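Microcin B17-processing protein McbB (Escherichia coli str. K-12 substr. MG1655, PDB 6GRH) is needed to process the inactive microcin B17 precursor, McbA, into the active peptide antibiotic. Local coordinates at residues 245-248 with 249-253. Sequence-based numbering, arbitrary orientation.
With EDO (1,2-ethanediol), chain J.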
ATOM      1  N   LEU B 245     -22.551 -13.729   1.275  1.00 23.53           N
ATOM      2  CA  LEU B 245     -21.612 -12.957   0.459  1.00 23.95           C
ATOM      3  C   LEU B 245     -21.658 -13.271  -1.033  1.00 23.27           C
ATOM      4  O   LEU B 245     -21.587 -12.361  -1.862  1.00 23.00           O
ATOM      5  CB  LEU B 245     -20.180 -13.084   0.993  1.00 24.93           C
ATOM      6  CG  LEU B 245     -19.854 -12.341   2.272  1.00 26.93           C
ATOM      7  CD1 LEU B 245     -18.395 -12.597   2.668  1.00 27.86           C
ATOM      8  CD2 LEU B 245     -20.031 -10.856   2.114  1.00 27.86           C
ATOM      9  N   ILE B 246     -21.808 -14.547  -1.362  1.00 23.18           N
ATOM     10  CA  ILE B 246     -22.005 -15.000  -2.746  1.00 22.93           C
ATOM     11  C   ILE B 246     -23.281 -14.373  -3.328  1.00 23.47           C
ATOM     12  O   ILE B 246     -23.262 -13.744  -4.410  1.00 22.28           O
ATOM     13  CB  ILE B 246     -22.030 -16.535  -2.831  1.00 23.56           C
ATOM     14  CG1 ILE B 246     -20.652 -17.124  -2.486  1.00 23.57           C
ATOM     15  CG2 ILE B 246     -22.431 -17.019  -4.223  1.00 23.77           C
ATOM     16  CD1 ILE B 246     -20.609 -18.628  -2.332  1.00 23.73           C
ATOM     17  N   LYS B 247     -24.383 -14.504  -2.591  1.00 23.54           N
ATOM     18  CA  LYS B 247     -25.641 -13.927  -3.023  1.00 24.09           C
ATOM     19  C   LYS B 247     -25.540 -12.430  -3.292  1.00 23.59           C
ATOM     20  O   LYS B 247     -25.939 -11.949  -4.367  1.00 22.71           O
ATOM     21  CB  LYS B 247     -26.745 -14.204  -2.003  1.00 25.26           C
ATOM     22  CG  LYS B 247     -28.107 -13.837  -2.572  1.00 26.89           C
ATOM     23  CD  LYS B 247     -29.190 -13.826  -1.520  1.00 28.51           C
ATOM     24  CE  LYS B 247     -29.226 -12.484  -0.817  1.00 27.98           C
ATOM     25  NZ  LYS B 247     -30.383 -12.514   0.083  1.00 28.55           N
ATOM     26  N   ARG B 248     -24.975 -11.694  -2.327  1.00 22.98           N
ATOM     27  CA  ARG B 248     -24.870 -10.262  -2.486  1.00 23.06           C
ATOM     28  C   ARG B 248     -23.949  -9.848  -3.606  1.00 22.81           C
ATOM     29  O   ARG B 248     -24.235  -8.887  -4.302  1.00 22.40           O
ATOM     30  CB  ARG B 248     -24.458  -9.562  -1.206  1.00 23.03           C
ATOM     31  CG  ARG B 248     -25.532  -9.608  -0.158  1.00 23.90           C
ATOM     32  CD  ARG B 248     -26.845  -8.973  -0.634  1.00 24.28           C
ATOM     33  NE  ARG B 248     -27.652  -8.634   0.521  1.00 24.93           N
ATOM     34  CZ  ARG B 248     -28.963  -8.464   0.533  1.00 26.09           C
ATOM     35  NH1 ARG B 248     -29.700  -8.581  -0.572  1.00 26.74           N
ATOM     36  NH2 ARG B 248     -29.540  -8.133   1.680  1.00 27.08           N
ATOM     37  N   ARG B 249     -22.883 -10.604  -3.812  1.00 23.21           N
ATOM     38  CA  ARG B 249     -22.006 -10.325  -4.916  1.00 23.67           C
ATOM     39  C   ARG B 249     -22.678 -10.565  -6.271  1.00 23.42           C
ATOM     40  O   ARG B 249     -22.576  -9.741  -7.181  1.00 23.28           O
ATOM     41  CB  ARG B 249     -20.669 -11.083  -4.735  1.00 24.76           C
ATOM     42  CG  ARG B 249     -19.642 -10.723  -5.779  1.00 25.21           C
ATOM     43  CD  ARG B 249     -19.101  -9.329  -5.534  1.00 25.97           C
ATOM     44  NE  ARG B 249     -18.131  -8.983  -6.555  1.00 26.65           N
ATOM     45  CZ  ARG B 249     -18.133  -7.896  -7.321  1.00 27.29           C
ATOM     46  NH1 ARG B 249     -19.046  -6.922  -7.184  1.00 28.23           N
ATOM     47  NH2 ARG B 249     -17.164  -7.761  -8.225  1.00 27.53           N
ATOM     48  N   LEU B 250     -23.363 -11.678  -6.419  1.00 24.42           N
ATOM     49  CA  LEU B 250     -24.130 -11.936  -7.632  1.00 25.77           C
ATOM     50  C   LEU B 250     -25.192 -10.887  -7.854  1.00 25.53           C
ATOM     51  O   LEU B 250     -25.436 -10.454  -8.993  1.00 25.36           O
ATOM     52  CB  LEU B 250     -24.790 -13.325  -7.598  1.00 27.36           C
ATOM     53  CG  LEU B 250     -23.978 -14.524  -8.074  1.00 28.68           C
ATOM     54  CD1 LEU B 250     -24.759 -15.794  -7.792  1.00 29.12           C
ATOM     55  CD2 LEU B 250     -23.593 -14.415  -9.548  1.00 28.77           C
ATOM     56  N   GLN B 251     -25.848 -10.498  -6.757  1.00 25.79           N
ATOM     57  CA  GLN B 251     -26.859  -9.452  -6.800  1.00 26.08           C
ATOM     58  C   GLN B 251     -26.285  -8.132  -7.308  1.00 25.96           C
ATOM     59  O   GLN B 251     -26.886  -7.517  -8.203  1.00 25.25           O
ATOM     60  CB  GLN B 251     -27.534  -9.315  -5.452  1.00 26.77           C
ATOM     61  CG  GLN B 251     -28.655  -8.296  -5.425  1.00 27.64           C
ATOM     62  CD  GLN B 251     -29.472  -8.355  -4.153  1.00 28.82           C
ATOM     63  OE1 GLN B 251     -29.189  -9.140  -3.240  1.00 30.23           O
ATOM     64  NE2 GLN B 251     -30.551  -7.596  -4.128  1.00 28.60           N
ATOM     65  N   GLU B 252     -25.100  -7.738  -6.807  1.00 26.71           N
ATOM     66  CA  GLU B 252     -24.438  -6.532  -7.275  1.00 27.74           C
ATOM     67  C   GLU B 252     -24.202  -6.545  -8.769  1.00 26.56           C
ATOM     68  O   GLU B 252     -24.391  -5.531  -9.438  1.00 26.25           O
ATOM     69  CB  GLU B 252     -23.054  -6.340  -6.631  1.00 29.94           C
ATOM     70  CG  GLU B 252     -23.073  -5.907  -5.203  1.00 32.37           C
ATOM     71  CD  GLU B 252     -21.694  -6.015  -4.521  1.00 34.64           C
ATOM     72  OE1 GLU B 252     -20.665  -6.216  -5.206  1.00 32.78           O
ATOM     73  OE2 GLU B 252     -21.669  -5.899  -3.275  1.00 38.32           O
ATOM     74  N   LEU B 253     -23.760  -7.689  -9.266  1.00 25.69           N
ATOM     75  CA  LEU B 253     -23.336  -7.840 -10.659  1.00 25.90           C
ATOM     76  C   LEU B 253     -24.484  -8.046 -11.639  1.00 27.03           C
ATOM     77  O   LEU B 253     -24.454  -7.460 -12.721  1.00 28.39           O
ATOM     78  CB  LEU B 253     -22.354  -9.012 -10.803  1.00 25.30           C
ATOM     79  CG  LEU B 253     -20.986  -8.783 -10.120  1.00 24.90           C
ATOM     80  CD1 LEU B 253     -20.253 -10.102  -9.970  1.00 24.54           C
ATOM     81  CD2 LEU B 253     -20.148  -7.796 -10.899  1.00 25.56           C
TER
HETATM   82  C1  EDO J 405     -32.985  -8.419   1.622  0.50 38.61           C
HETATM   83  O1  EDO J 405     -32.392  -7.265   1.020  0.50 37.48           O
HETATM   84  C2  EDO J 405     -33.096  -8.162   3.115  0.50 38.23           C
HETATM   85  O2  EDO J 405     -33.326  -9.377   3.825  0.50 39.20           O
HETATM   86  O   HOH W   1     -32.632  -8.416  -2.034  1.00 41.06           O
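The carbonyl oxygens of Leu245 to Arg248 accept from the amide N-H groups of Arg249 to Glu252 in four successive i to i+4 hydrogen bonds, the straightest from Leu250 N to Ile246 O at 2.9 Å. One turn apart on this helix, Arg248 and Gln251 lie side by side and point the same way. Arg248 NH1 donates to Gln251 OE1 over 2.8 Å, with the oxygen in the guanidinium plane, although the amide itself is turned 46° from that plane. The arginine reaches it because its chain bends at chi2 (-58°), which also brings CD to 3.5 Å from Gln251 OE1. A water accepts from both Arg248 NH1 and Gln251 NE2, and Arg248 NH2 donates to O1 of an ethanediol, probably from the crystallisation liquor. Gln251 NE2 also binds Thr256 O, while Arg248 NE reaches Leu274 O of the second McbB subunit and Lys247 NZ pairs with Glu238 there. Elsewhere on the helix, Arg249 NH1 forms a 2.7 Å salt bridge with Glu252 OE1, and Leu253 CD1 lies over the centre of the Arg249 guanidinium. Ile246 and Leu250 pack against Trp115 and Trp142. This is a buried alpha-helix, with i to i+3 polar pairs, set between its own mixed sheet and a partner subunit.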